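Local coordinates for protein halorhodopsin (Halobacterium salinarum, PDB 2JAF) that pumps chloride ions across the cell membrane, driven by light absorbed by its bound retinal, at residues M88-A93 and G99-S104; A93-A98 and S156-R161; G107-W112 and I212-G217; F160-Y165 and E219-V224. The protein carries 2 engineered substitutions. All blocks are in the same frame, centred on the assembly; numbering follows the deposited sequence.

Interaction 1: M88-A93 and G99-S104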
# COMPACT_ATOMS: atom_id res chain seq x y z
N MET A 88 -2.33 -9.91 22.49
CA MET A 88 -3.31 -10.78 23.13
C MET A 88 -4.69 -10.29 22.74
O MET A 88 -4.99 -9.10 22.86
CB MET A 88 -3.14 -10.74 24.66
CG MET A 88 -1.82 -11.31 25.16
SD MET A 88 -1.52 -13.02 24.66
CE MET A 88 -2.91 -13.86 25.39
N ILE A 89 -5.52 -11.20 22.25
CA ILE A 89 -6.87 -10.86 21.82
C ILE A 89 -7.89 -11.67 22.60
O ILE A 89 -7.73 -12.87 22.78
CB ILE A 89 -7.08 -11.17 20.31
CG1 ILE A 89 -5.94 -10.57 19.47
CG2 ILE A 89 -8.42 -10.61 19.85
CD1 ILE A 89 -5.86 -9.07 19.49
N GLU A 90 -8.95 -11.01 23.07
CA GLU A 90 -9.98 -11.71 23.83
C GLU A 90 -11.00 -12.31 22.88
O GLU A 90 -11.61 -11.60 22.09
CB GLU A 90 -10.67 -10.75 24.79
CG GLU A 90 -11.67 -11.43 25.70
CD GLU A 90 -12.24 -10.49 26.74
OE1 GLU A 90 -11.45 -9.90 27.50
OE2 GLU A 90 -13.48 -10.35 26.79
N MET A 91 -11.20 -13.62 22.97
CA MET A 91 -12.17 -14.29 22.10
C MET A 91 -13.60 -14.01 22.55
O MET A 91 -13.90 -14.01 23.74
CB MET A 91 -11.89 -15.79 22.06
CG MET A 91 -10.54 -16.14 21.45
SD MET A 91 -10.39 -15.60 19.72
CE MET A 91 -9.65 -13.97 19.91
N PRO A 92 -14.50 -13.77 21.59
CA PRO A 92 -15.92 -13.47 21.82
C PRO A 92 -16.78 -14.69 22.16
O PRO A 92 -16.37 -15.82 21.95
CB PRO A 92 -16.36 -12.84 20.50
CG PRO A 92 -15.57 -13.64 19.51
CD PRO A 92 -14.19 -13.69 20.15
N ALA A 93 -17.97 -14.43 22.70
CA ALA A 93 -18.91 -15.48 23.06
C ALA A 93 -19.12 -16.41 21.87
O ALA A 93 -19.21 -15.96 20.72
CB ALA A 93 -20.24 -14.87 23.49
N GLY A 99 -13.96 -15.54 26.28
CA GLY A 99 -13.65 -15.01 27.59
C GLY A 99 -12.21 -15.21 28.01
O GLY A 99 -11.83 -14.90 29.13
N GLU A 100 -11.41 -15.76 27.10
CA GLU A 100 -10.00 -15.99 27.37
C GLU A 100 -9.16 -15.17 26.40
O GLU A 100 -9.62 -14.81 25.32
CB GLU A 100 -9.65 -17.47 27.19
CG GLU A 100 -10.28 -18.40 28.21
CD GLU A 100 -9.89 -19.85 27.98
OE1 GLU A 100 -8.69 -20.11 27.76
OE2 GLU A 100 -10.78 -20.73 28.02
N MET A 101 -7.93 -14.86 26.81
CA MET A 101 -7.02 -14.10 25.96
C MET A 101 -6.13 -15.09 25.22
O MET A 101 -5.56 -15.99 25.84
CB MET A 101 -6.13 -13.19 26.81
CG MET A 101 -6.88 -12.20 27.67
SD MET A 101 -7.83 -11.07 26.67
CE MET A 101 -6.60 -9.83 26.32
N VAL A 102 -6.02 -14.93 23.91
CA VAL A 102 -5.18 -15.83 23.13
C VAL A 102 -4.10 -15.04 22.42
O VAL A 102 -4.29 -13.88 22.06
CB VAL A 102 -6.01 -16.63 22.09
CG1 VAL A 102 -7.12 -17.40 22.78
CG2 VAL A 102 -6.57 -15.69 21.04
N ARG A 103 -2.95 -15.68 22.22
CA ARG A 103 -1.82 -15.05 21.55
C ARG A 103 -2.05 -15.03 20.04
O ARG A 103 -2.20 -16.08 19.41
CB ARG A 103 -0.54 -15.83 21.89
CG ARG A 103 0.72 -15.32 21.23
CD ARG A 103 1.90 -16.22 21.60
NE ARG A 103 2.32 -16.02 22.99
CZ ARG A 103 3.30 -15.21 23.36
NH1 ARG A 103 3.98 -14.53 22.45
NH2 ARG A 103 3.61 -15.09 24.64
N SER A 104 -2.07 -13.83 19.47
CA SER A 104 -2.29 -13.66 18.03
C SER A 104 -1.04 -13.14 17.33
O SER A 104 -0.59 -12.03 17.59
CB SER A 104 -3.44 -12.69 17.78
OG SER A 104 -3.59 -12.42 16.40

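Interaction 2: A93-A98 and S156-R161. With BOG (octyl beta-D-glucopyranoside), chain F.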
# COMPACT_ATOMS: atom_id res chain seq x y z
N ALA A 93 -17.97 -14.43 22.70
CA ALA A 93 -18.91 -15.48 23.06
C ALA A 93 -19.12 -16.41 21.87
O ALA A 93 -19.21 -15.96 20.72
CB ALA A 93 -20.24 -14.87 23.49
N GLY A 94 -19.20 -17.71 22.14
CA GLY A 94 -19.41 -18.67 21.08
C GLY A 94 -18.12 -19.38 20.68
O GLY A 94 -18.15 -20.52 20.24
N HIS A 95 -16.99 -18.69 20.84
CA HIS A 95 -15.69 -19.25 20.50
C HIS A 95 -15.33 -20.29 21.56
O HIS A 95 -15.74 -20.18 22.71
CB HIS A 95 -14.63 -18.14 20.48
CG HIS A 95 -13.28 -18.59 20.01
ND1 HIS A 95 -12.44 -19.36 20.78
CD2 HIS A 95 -12.63 -18.38 18.84
CE1 HIS A 95 -11.32 -19.59 20.12
NE2 HIS A 95 -11.41 -19.01 18.93
N ALA A 96 -14.58 -21.31 21.16
CA ALA A 96 -14.19 -22.37 22.08
C ALA A 96 -13.47 -21.82 23.31
O ALA A 96 -13.54 -22.41 24.39
CB ALA A 96 -13.29 -23.39 21.36
N LEU A 97 -12.79 -20.69 23.14
CA LEU A 97 -12.06 -20.07 24.24
C LEU A 97 -12.63 -18.70 24.59
O LEU A 97 -11.90 -17.80 24.99
CB LEU A 97 -10.58 -19.93 23.86
CG LEU A 97 -9.92 -21.24 23.41
CD1 LEU A 97 -8.53 -20.98 22.85
CD2 LEU A 97 -9.86 -22.20 24.58
N ALA A 98 -13.94 -18.55 24.42
CA ALA A 98 -14.60 -17.29 24.71
C ALA A 98 -14.27 -16.83 26.13
O ALA A 98 -14.29 -17.62 27.05
CB ALA A 98 -16.11 -17.44 24.56
N SER A 156 -15.74 -8.17 18.84
CA SER A 156 -17.12 -7.93 19.28
C SER A 156 -18.06 -9.12 19.15
O SER A 156 -18.89 -9.36 20.03
CB SER A 156 -17.71 -6.70 18.58
OG SER A 156 -17.88 -6.93 17.19
N ALA A 157 -17.94 -9.87 18.06
CA ALA A 157 -18.79 -11.02 17.84
C ALA A 157 -18.14 -12.07 16.95
O ALA A 157 -17.43 -11.73 16.01
CB ALA A 157 -20.14 -10.57 17.24
N LEU A 158 -18.40 -13.34 17.25
CA LEU A 158 -17.86 -14.45 16.48
C LEU A 158 -18.29 -14.34 15.02
O LEU A 158 -17.52 -14.62 14.10
CB LEU A 158 -18.34 -15.78 17.08
CG LEU A 158 -17.68 -17.08 16.59
CD1 LEU A 158 -16.17 -17.02 16.84
CD2 LEU A 158 -18.29 -18.27 17.33
N LEU A 159 -19.53 -13.92 14.81
CA LEU A 159 -20.08 -13.76 13.46
C LEU A 159 -19.18 -12.92 12.54
O LEU A 159 -18.92 -13.30 11.39
CB LEU A 159 -21.45 -13.09 13.54
CG LEU A 159 -22.00 -12.53 12.22
CD1 LEU A 159 -22.24 -13.68 11.26
CD2 LEU A 159 -23.28 -11.75 12.47
N PHE A 160 -18.72 -11.78 13.03
CA PHE A 160 -17.88 -10.91 12.21
C PHE A 160 -16.49 -11.48 11.94
O PHE A 160 -15.92 -11.23 10.88
CB PHE A 160 -17.79 -9.53 12.86
CG PHE A 160 -19.12 -8.82 12.94
CD1 PHE A 160 -19.82 -8.51 11.78
CD2 PHE A 160 -19.67 -8.48 14.17
CE1 PHE A 160 -21.06 -7.87 11.84
CE2 PHE A 160 -20.91 -7.83 14.24
CZ PHE A 160 -21.61 -7.53 13.08
N ARG A 161 -15.95 -12.25 12.88
CA ARG A 161 -14.64 -12.86 12.68
C ARG A 161 -14.74 -13.79 11.46
O ARG A 161 -13.90 -13.75 10.56
CB ARG A 161 -14.21 -13.68 13.90
CG ARG A 161 -13.87 -12.86 15.13
CD ARG A 161 -13.46 -13.75 16.30
NE ARG A 161 -12.21 -14.49 16.07
CZ ARG A 161 -10.99 -13.98 16.22
NH1 ARG A 161 -10.84 -12.72 16.61
NH2 ARG A 161 -9.92 -14.73 15.99
C1 BOG F . -17.24 -21.72 15.50
O1 BOG F . -17.76 -20.71 14.62
C2 BOG F . -16.14 -21.11 16.42
O2 BOG F . -15.08 -20.56 15.63
C3 BOG F . -15.60 -22.22 17.38
O3 BOG F . -14.58 -21.69 18.23
C4 BOG F . -16.78 -22.77 18.22
O4 BOG F . -16.33 -23.79 19.11
C5 BOG F . -17.88 -23.34 17.27
O5 BOG F . -18.33 -22.29 16.34
C6 BOG F . -19.08 -23.87 18.08
O6 BOG F . -19.89 -22.82 18.59
C1' BOG F . -18.77 -21.22 13.75
C2' BOG F . -18.89 -20.33 12.54
C3' BOG F . -18.25 -21.02 11.36
C4' BOG F . -18.32 -20.20 10.09
C5' BOG F . -17.66 -20.94 8.94
C6' BOG F . -17.41 -20.00 7.77
C7' BOG F . -16.75 -20.70 6.62
C8' BOG F . -16.53 -19.73 5.48
O HOH W 1 -20.06 -13.74 19.60

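Interaction 3: G107-W112 and I212-G217. With RET (retinal), chain G; PLM (palmitic acid), chain D.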
# COMPACT_ATOMS: atom_id res chain seq x y z
N GLY A 107 1.33 -10.24 13.14
CA GLY A 107 2.37 -9.75 12.25
C GLY A 107 2.47 -10.64 11.02
O GLY A 107 2.93 -10.20 9.97
N ARG A 108 2.07 -11.90 11.15
CA ARG A 108 2.13 -12.78 9.98
C ARG A 108 1.18 -12.25 8.92
O ARG A 108 1.55 -12.06 7.76
CB ARG A 108 1.73 -14.21 10.34
CG ARG A 108 2.73 -15.02 11.13
CD ARG A 108 2.23 -16.46 11.29
NE ARG A 108 3.09 -17.30 12.12
CZ ARG A 108 4.18 -17.93 11.68
NH1 ARG A 108 4.57 -17.83 10.41
NH2 ARG A 108 4.87 -18.69 12.52
N TYR A 109 -0.06 -11.99 9.33
CA TYR A 109 -1.09 -11.52 8.43
C TYR A 109 -0.70 -10.19 7.79
O TYR A 109 -0.91 -9.98 6.59
CB TYR A 109 -2.43 -11.42 9.19
CG TYR A 109 -2.64 -12.57 10.16
CD1 TYR A 109 -2.23 -13.87 9.83
CD2 TYR A 109 -3.22 -12.36 11.41
CE1 TYR A 109 -2.39 -14.93 10.73
CE2 TYR A 109 -3.38 -13.41 12.32
CZ TYR A 109 -2.96 -14.69 11.97
OH TYR A 109 -3.11 -15.73 12.86
N LEU A 110 -0.11 -9.31 8.58
CA LEU A 110 0.32 -8.01 8.07
C LEU A 110 1.43 -8.09 7.03
O LEU A 110 1.35 -7.46 5.97
CB LEU A 110 0.80 -7.13 9.23
CG LEU A 110 1.29 -5.74 8.79
CD1 LEU A 110 0.10 -4.93 8.28
CD2 LEU A 110 1.97 -5.03 9.95
N THR A 111 2.48 -8.85 7.32
CA THR A 111 3.59 -8.95 6.37
C THR A 111 3.22 -9.72 5.10
O THR A 111 3.82 -9.50 4.05
CB THR A 111 4.83 -9.59 7.02
OG1 THR A 111 4.58 -10.96 7.31
CG2 THR A 111 5.18 -8.85 8.31
N TRP A 112 2.23 -10.60 5.19
CA TRP A 112 1.81 -11.35 4.00
C TRP A 112 1.37 -10.34 2.94
O TRP A 112 1.45 -10.60 1.73
CB TRP A 112 0.63 -12.29 4.29
CG TRP A 112 0.95 -13.49 5.15
CD1 TRP A 112 2.18 -14.02 5.39
CD2 TRP A 112 0.01 -14.31 5.86
NE1 TRP A 112 2.07 -15.13 6.21
CE2 TRP A 112 0.75 -15.32 6.51
CE3 TRP A 112 -1.39 -14.29 6.00
CZ2 TRP A 112 0.14 -16.31 7.30
CZ3 TRP A 112 -1.99 -15.27 6.79
CH2 TRP A 112 -1.23 -16.26 7.43
N ILE A 212 -6.57 -23.19 6.22
CA ILE A 212 -6.89 -24.41 6.96
C ILE A 212 -6.29 -24.29 8.36
O ILE A 212 -6.94 -24.60 9.35
CB ILE A 212 -6.32 -25.66 6.26
CG1 ILE A 212 -7.08 -25.88 4.94
CG2 ILE A 212 -6.44 -26.89 7.16
CD1 ILE A 212 -6.59 -27.07 4.13
N VAL A 213 -5.04 -23.83 8.43
CA VAL A 213 -4.38 -23.67 9.71
C VAL A 213 -5.15 -22.65 10.55
O VAL A 213 -5.37 -22.87 11.74
CB VAL A 213 -2.92 -23.16 9.54
CG1 VAL A 213 -2.34 -22.77 10.90
CG2 VAL A 213 -2.05 -24.26 8.92
N TRP A 214 -5.56 -21.55 9.93
CA TRP A 214 -6.30 -20.51 10.66
C TRP A 214 -7.58 -21.07 11.25
O TRP A 214 -7.89 -20.86 12.43
CB TRP A 214 -6.66 -19.34 9.73
CG TRP A 214 -7.03 -18.07 10.48
CD1 TRP A 214 -6.19 -17.07 10.84
CD2 TRP A 214 -8.33 -17.70 10.96
NE1 TRP A 214 -6.88 -16.09 11.52
CE2 TRP A 214 -8.20 -16.45 11.61
CE3 TRP A 214 -9.60 -18.31 10.92
CZ2 TRP A 214 -9.28 -15.79 12.21
CZ3 TRP A 214 -10.68 -17.64 11.51
CH2 TRP A 214 -10.51 -16.40 12.15
N ALA A 215 -8.33 -21.80 10.42
CA ALA A 215 -9.59 -22.40 10.84
C ALA A 215 -9.45 -23.50 11.89
O ALA A 215 -10.27 -23.60 12.80
CB ALA A 215 -10.33 -22.95 9.62
N VAL A 216 -8.42 -24.34 11.75
CA VAL A 216 -8.21 -25.43 12.70
C VAL A 216 -7.57 -24.95 14.00
O VAL A 216 -7.86 -25.48 15.08
CB VAL A 216 -7.35 -26.54 12.06
CG1 VAL A 216 -6.99 -27.61 13.09
CG2 VAL A 216 -8.10 -27.16 10.90
N GLY A 217 -6.72 -23.93 13.88
CA GLY A 217 -6.03 -23.38 15.03
C GLY A 217 -6.83 -22.56 16.03
O GLY A 217 -8.04 -22.36 15.89
C1 RET G . -6.13 -16.32 5.88
C2 RET G . -7.49 -16.32 6.72
C3 RET G . -8.77 -15.85 5.97
C4 RET G . -9.04 -16.78 4.70
C5 RET G . -7.80 -16.99 3.74
C6 RET G . -6.36 -16.78 4.29
C7 RET G . -5.23 -16.89 3.31
C8 RET G . -3.89 -16.65 3.42
C9 RET G . -2.91 -17.04 2.45
C10 RET G . -1.63 -16.76 2.93
C11 RET G . -0.46 -17.04 2.24
C12 RET G . 0.78 -16.77 2.85
C13 RET G . 2.05 -16.96 2.17
C14 RET G . 3.16 -16.57 2.98
C15 RET G . 4.45 -16.43 2.54
C16 RET G . -5.62 -14.84 5.99
C17 RET G . -5.14 -17.33 6.67
C18 RET G . -8.13 -17.41 2.32
C19 RET G . -3.30 -17.85 1.08
C20 RET G . 2.16 -17.55 0.75
C1 PLM D . 7.24 -6.24 9.88
O1 PLM D . 7.73 -5.86 10.96
O2 PLM D . 7.72 -7.19 9.23
C2 PLM D . 6.01 -5.51 9.38
C3 PLM D . 6.05 -5.04 7.93
C4 PLM D . 4.73 -4.36 7.62
C5 PLM D . 4.72 -3.87 6.18
C6 PLM D . 3.54 -4.39 5.39
C7 PLM D . 3.54 -3.59 4.11
C8 PLM D . 2.40 -3.99 3.19
C9 PLM D . 2.49 -3.16 1.92
CA PLM D . 1.35 -3.50 0.98
CB PLM D . 1.46 -3.09 -0.49
CC PLM D . 2.59 -3.70 -1.30
CD PLM D . 2.47 -3.20 -2.73
CE PLM D . 3.58 -3.79 -3.60
CF PLM D . 3.55 -3.09 -4.95
CG PLM D . 4.63 -3.64 -5.87

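Interaction 4: F160-Y165 and E219-V224. With BOG (octyl beta-D-glucopyranoside), chain F; RET (retinal), chain G.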
# COMPACT_ATOMS: atom_id res chain seq x y z
N PHE A 160 -18.72 -11.78 13.03
CA PHE A 160 -17.88 -10.91 12.21
C PHE A 160 -16.49 -11.48 11.94
O PHE A 160 -15.92 -11.23 10.88
CB PHE A 160 -17.79 -9.53 12.86
CG PHE A 160 -19.12 -8.82 12.94
CD1 PHE A 160 -19.82 -8.51 11.78
CD2 PHE A 160 -19.67 -8.48 14.17
CE1 PHE A 160 -21.06 -7.87 11.84
CE2 PHE A 160 -20.91 -7.83 14.24
CZ PHE A 160 -21.61 -7.53 13.08
N ARG A 161 -15.95 -12.25 12.88
CA ARG A 161 -14.64 -12.86 12.68
C ARG A 161 -14.74 -13.79 11.46
O ARG A 161 -13.90 -13.75 10.56
CB ARG A 161 -14.21 -13.68 13.90
CG ARG A 161 -13.87 -12.86 15.13
CD ARG A 161 -13.46 -13.75 16.30
NE ARG A 161 -12.21 -14.49 16.07
CZ ARG A 161 -10.99 -13.98 16.22
NH1 ARG A 161 -10.84 -12.72 16.61
NH2 ARG A 161 -9.92 -14.73 15.99
N TRP A 162 -15.78 -14.61 11.43
CA TRP A 162 -15.96 -15.54 10.32
C TRP A 162 -16.43 -14.89 9.03
O TRP A 162 -16.15 -15.39 7.94
CB TRP A 162 -16.89 -16.69 10.73
CG TRP A 162 -16.20 -17.68 11.62
CD1 TRP A 162 -16.33 -17.80 12.97
CD2 TRP A 162 -15.22 -18.65 11.23
NE1 TRP A 162 -15.50 -18.79 13.45
CE2 TRP A 162 -14.81 -19.33 12.40
CE3 TRP A 162 -14.65 -19.02 10.00
CZ2 TRP A 162 -13.84 -20.35 12.38
CZ3 TRP A 162 -13.69 -20.04 9.98
CH2 TRP A 162 -13.30 -20.69 11.17
N ALA A 163 -17.15 -13.77 9.13
CA ALA A 163 -17.59 -13.09 7.93
C ALA A 163 -16.34 -12.54 7.21
O ALA A 163 -16.26 -12.57 5.98
CB ALA A 163 -18.55 -11.95 8.28
N PHE A 164 -15.37 -12.06 7.98
CA PHE A 164 -14.13 -11.55 7.37
C PHE A 164 -13.36 -12.71 6.74
O PHE A 164 -12.77 -12.57 5.66
CB PHE A 164 -13.25 -10.86 8.41
CG PHE A 164 -13.56 -9.39 8.62
CD1 PHE A 164 -13.51 -8.50 7.56
CD2 PHE A 164 -13.86 -8.91 9.90
CE1 PHE A 164 -13.77 -7.13 7.75
CE2 PHE A 164 -14.12 -7.55 10.11
CZ PHE A 164 -14.07 -6.66 9.03
N TYR A 165 -13.37 -13.86 7.41
CA TYR A 165 -12.69 -15.04 6.91
C TYR A 165 -13.29 -15.40 5.55
O TYR A 165 -12.57 -15.71 4.61
CB TYR A 165 -12.85 -16.21 7.90
CG TYR A 165 -12.21 -17.52 7.47
CD1 TYR A 165 -12.87 -18.39 6.59
CD2 TYR A 165 -10.97 -17.91 7.97
CE1 TYR A 165 -12.30 -19.62 6.22
CE2 TYR A 165 -10.39 -19.13 7.60
CZ TYR A 165 -11.06 -19.98 6.73
OH TYR A 165 -10.48 -21.17 6.37
N GLU A 219 -7.22 -19.35 16.70
CA GLU A 219 -7.99 -18.16 16.34
C GLU A 219 -9.26 -18.50 15.56
O GLU A 219 -10.17 -17.68 15.44
CB GLU A 219 -7.09 -17.20 15.55
CG GLU A 219 -5.89 -16.74 16.37
CD GLU A 219 -4.96 -15.80 15.63
OE1 GLU A 219 -5.24 -14.59 15.55
OE2 GLU A 219 -3.92 -16.29 15.14
N GLY A 220 -9.31 -19.73 15.05
CA GLY A 220 -10.48 -20.18 14.30
C GLY A 220 -11.38 -21.06 15.16
O GLY A 220 -11.94 -20.59 16.15
N LEU A 221 -11.51 -22.33 14.78
CA LEU A 221 -12.36 -23.26 15.52
C LEU A 221 -11.69 -23.75 16.80
O LEU A 221 -12.35 -24.32 17.68
CB LEU A 221 -12.70 -24.47 14.64
CG LEU A 221 -13.51 -24.21 13.36
CD1 LEU A 221 -13.58 -25.49 12.54
CD2 LEU A 221 -14.91 -23.71 13.71
N ALA A 222 -10.38 -23.55 16.89
CA ALA A 222 -9.61 -23.99 18.05
C ALA A 222 -9.68 -25.50 18.26
O ALA A 222 -9.83 -25.98 19.39
CB ALA A 222 -10.07 -23.24 19.31
N LEU A 223 -9.60 -26.26 17.17
CA LEU A 223 -9.60 -27.72 17.28
C LEU A 223 -8.23 -28.06 17.86
O LEU A 223 -8.05 -29.05 18.57
CB LEU A 223 -9.79 -28.37 15.90
CG LEU A 223 -11.04 -27.92 15.13
CD1 LEU A 223 -11.20 -28.80 13.89
CD2 LEU A 223 -12.26 -28.02 16.01
N VAL A 224 -7.26 -27.21 17.53
CA VAL A 224 -5.90 -27.31 18.04
C VAL A 224 -5.75 -26.03 18.85
O VAL A 224 -5.77 -24.93 18.29
CB VAL A 224 -4.83 -27.31 16.92
CG1 VAL A 224 -3.47 -27.01 17.51
CG2 VAL A 224 -4.79 -28.68 16.24
C1 BOG F . -17.24 -21.72 15.50
O1 BOG F . -17.76 -20.71 14.62
C2 BOG F . -16.14 -21.11 16.42
O2 BOG F . -15.08 -20.56 15.63
C3 BOG F . -15.60 -22.22 17.38
O3 BOG F . -14.58 -21.69 18.23
C4 BOG F . -16.78 -22.77 18.22
O4 BOG F . -16.33 -23.79 19.11
C5 BOG F . -17.88 -23.34 17.27
O5 BOG F . -18.33 -22.29 16.34
C6 BOG F . -19.08 -23.87 18.08
O6 BOG F . -19.89 -22.82 18.59
C1' BOG F . -18.77 -21.22 13.75
C2' BOG F . -18.89 -20.33 12.54
C3' BOG F . -18.25 -21.02 11.36
C4' BOG F . -18.32 -20.20 10.09
C5' BOG F . -17.66 -20.94 8.94
C6' BOG F . -17.41 -20.00 7.77
C7' BOG F . -16.75 -20.70 6.62
C8' BOG F . -16.53 -19.73 5.48
C1 RET G . -6.13 -16.32 5.88
C2 RET G . -7.49 -16.32 6.72
C3 RET G . -8.77 -15.85 5.97
C4 RET G . -9.04 -16.78 4.70
C5 RET G . -7.80 -16.99 3.74
C6 RET G . -6.36 -16.78 4.29
C7 RET G . -5.23 -16.89 3.31
C8 RET G . -3.89 -16.65 3.42
C9 RET G . -2.91 -17.04 2.45
C10 RET G . -1.63 -16.76 2.93
C11 RET G . -0.46 -17.04 2.24
C12 RET G . 0.78 -16.77 2.85
C13 RET G . 2.05 -16.96 2.17
C14 RET G . 3.16 -16.57 2.98
C15 RET G . 4.45 -16.43 2.54
C16 RET G . -5.62 -14.84 5.99
C17 RET G . -5.14 -17.33 6.67
C18 RET G . -8.13 -17.41 2.32
C19 RET G . -3.30 -17.85 1.08
C20 RET G . 2.16 -17.55 0.75
O HOH W 2 -12.94 -17.21 15.18
O HOH W 3 -7.34 -13.71 16.97

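Interaction 1: M88-A93 and G99-S104
I89 and V102 face each other as a hydrogen-bonded antiparallel pair, joining strands 87-90 and 101-104 into a beta hairpin. I89 N meets V102 O at 3.0 Å in the carbonyl plane, and V102 N returns a bond of 2.9 Å to I89 O. Pairing continues beyond the strands: M91 N reaches E100 O at 3.1 Å and G99 N reaches M91 O at 3.0 Å, so both backbone polar groups of M91 are used. G99 has a positive phi that would jam a side chain against the preceding carbonyl.

Sulfurs and methyls do most of the side-chain packing. M88, bent at chi2 and chi3 (-57° and -60°), curls over the opposite strand and lays CE 3.4 Å from M101 O. M101 bends the same way, and its SD comes 3.4 Å from E90 CB on the face shared with M88. M91 crosses V102 at about a right angle, CE 3.7 Å from V102 CG2. Cut back to an alanine, M91 would probably leave both V102 methyls short of apolar cover and open a gap beside R161. I89 CG1 lies 3.7 Å from S104 CB.

The hairpin connects helices 58-82 and 106-127. I89 and S104 rest on M153 of helix 131-153, M91 and P92 pack against R161 of helix 158-180, and S104 OG is hydrogen-bonded to E219 in the loop before helix 227-255.

Interaction 2: A93-A98 and S156-R161
L158, the first residue of helix 158-180, pushes its branched end against G94 and H95 in the loop of the beta hairpin, just where H95-A98 make a type I beta turn. A157 holds the N-cap position of the helix. With L158 CG turned away from the backbone N (chi1 -169°), the two methyls divide the work. CD2 reaches the backbone, 3.5 Å from G94 C. CD1 lies near the plane of the H95 ring, at its edge, 4.1 Å from H95 CB. A side chain on G94 would be tight against CD2, and the positive phi of that residue also calls for glycine.

H95 has CG opposite its backbone N (chi1 -174°), which turns its ring back under the turn: ND1 accepts L97 N in the ring plane at 2.7 Å. This bond suggests that ND1 carries no proton. NE2, at the far side of the ring, makes a weak bond to V218 O, so the ring is held at two points of its edge, one of them weakly.

An octyl glucoside detergent molecule sits over the same corner. Its O3 stands over one face of the H95 ring, toward the rim, and accepts a bond from A96 N at 3.0 Å; its C2 touches L158 CD2. Behind the helix start, S156 OG is bonded to S82 O of a second subunit. A water closes the remaining step between loop and helix, donating to A93 O at 2.6 Å and accepting from L158 N at 2.9 Å.

Interaction 3: G107-W112 and I212-G217
Y109, its CG anti to the carbonyl carbon (chi1 -40°), and W214, its CG on the far side from the backbone N (chi1 -162°), reach toward each other from two helices whose nearest CA atoms, those same two residues, are 10.6 Å apart. The rings meet as an offset edge-to-face pair: the edge of W214 points at the face of Y109, the planes at 66°, and the centroids of the Y109 ring and the W214 five-membered ring 5.7 Å apart. At the closest point Y109 OH is 3.9 Å from W214 CD1. That hydroxyl is hydrogen-bonded to E219 OE2, whereas the buried W214 NE1 finds no partner in the model.

Both helices also line the retinal pocket. W112 lies against the polyene, its CD1 3.6 Å from retinal C14 and one ring face under C12; R108 O and Y109 CA back the opposite face. Retinal C2 lies over the rim of one face of the W214 indole, 4.2 Å from W214 CG.

The pair thus bridges helices 106-127 and 193-216 in the seven-helix bundle. Helix 131-153 closes on it through L149 and A152 beside Y109, helix 158-180 sets W162 and Y165 against W214, and Y234 of helix 227-255 touches W214.

Interaction 4: F160-Y165 and E219-V224
E219 O is gripped by two donors. R161 NH2 comes to it at 3.0 Å, in the carbonyl plane on a lone pair and almost in the guanidinium plane, with a nearly straight N-H line (170°); a water donates to it at 2.8 Å and accepts a hydrogen bond from R161 NE. A second water links R161 NH2 to E219 OE1, so arginine and carboxylate, 4.7 Å apart at NH2 and OE1, are bridged by a single water rather than by direct contact. The bend at chi3 (65°) swings the guanidinium to this loop, while NH1 holds T154 O and A152 O. The E219 carboxylate is also engaged by Y109 and S104.

The contact ties helix 158-180 of the seven-helix retinal protein to the loop between helices 193-216 and 227-255. Here W162 CZ2 meets L221 CD2 at 3.8 Å, the two side chains crossing at about a right angle. W162 NE1 donates in the ring plane to O2 of an octyl glucoside at 2.8 Å, and that O2 donates in turn to G220 O; the detergent's alkyl chain lies along one face of the indole. W162 CZ3 stands 3.7 Å above the centre of the Y165 ring, whose opposite face carries retinal C4. With an alanine here in place of W162, L221 is likely to lose its aromatic partner, Y165 the cover on one face, and the glucoside O2 its indole N-H.

Overall arrangement
From the N terminus, interaction 1 comes first, a short hairpin closure between helices 58-82 and 106-127. Interaction 2 starts inside that hairpin's loop, sharing A93, and crosses interaction 1 to close a long loop of the chain onto the start of helix 158-180. Interaction 3 opens after interaction 1 has closed and crosses interaction 2, joining helices 106-127 and 193-216 deep beside the retinal. Interaction 4 begins where interaction 2 ends, sharing F160 and R161, and crosses interaction 3 to reach the loop following helix 193-216. E219 in that loop connects interactions 1, 3 and 4, while one octyl glucoside touches both 2 and 4.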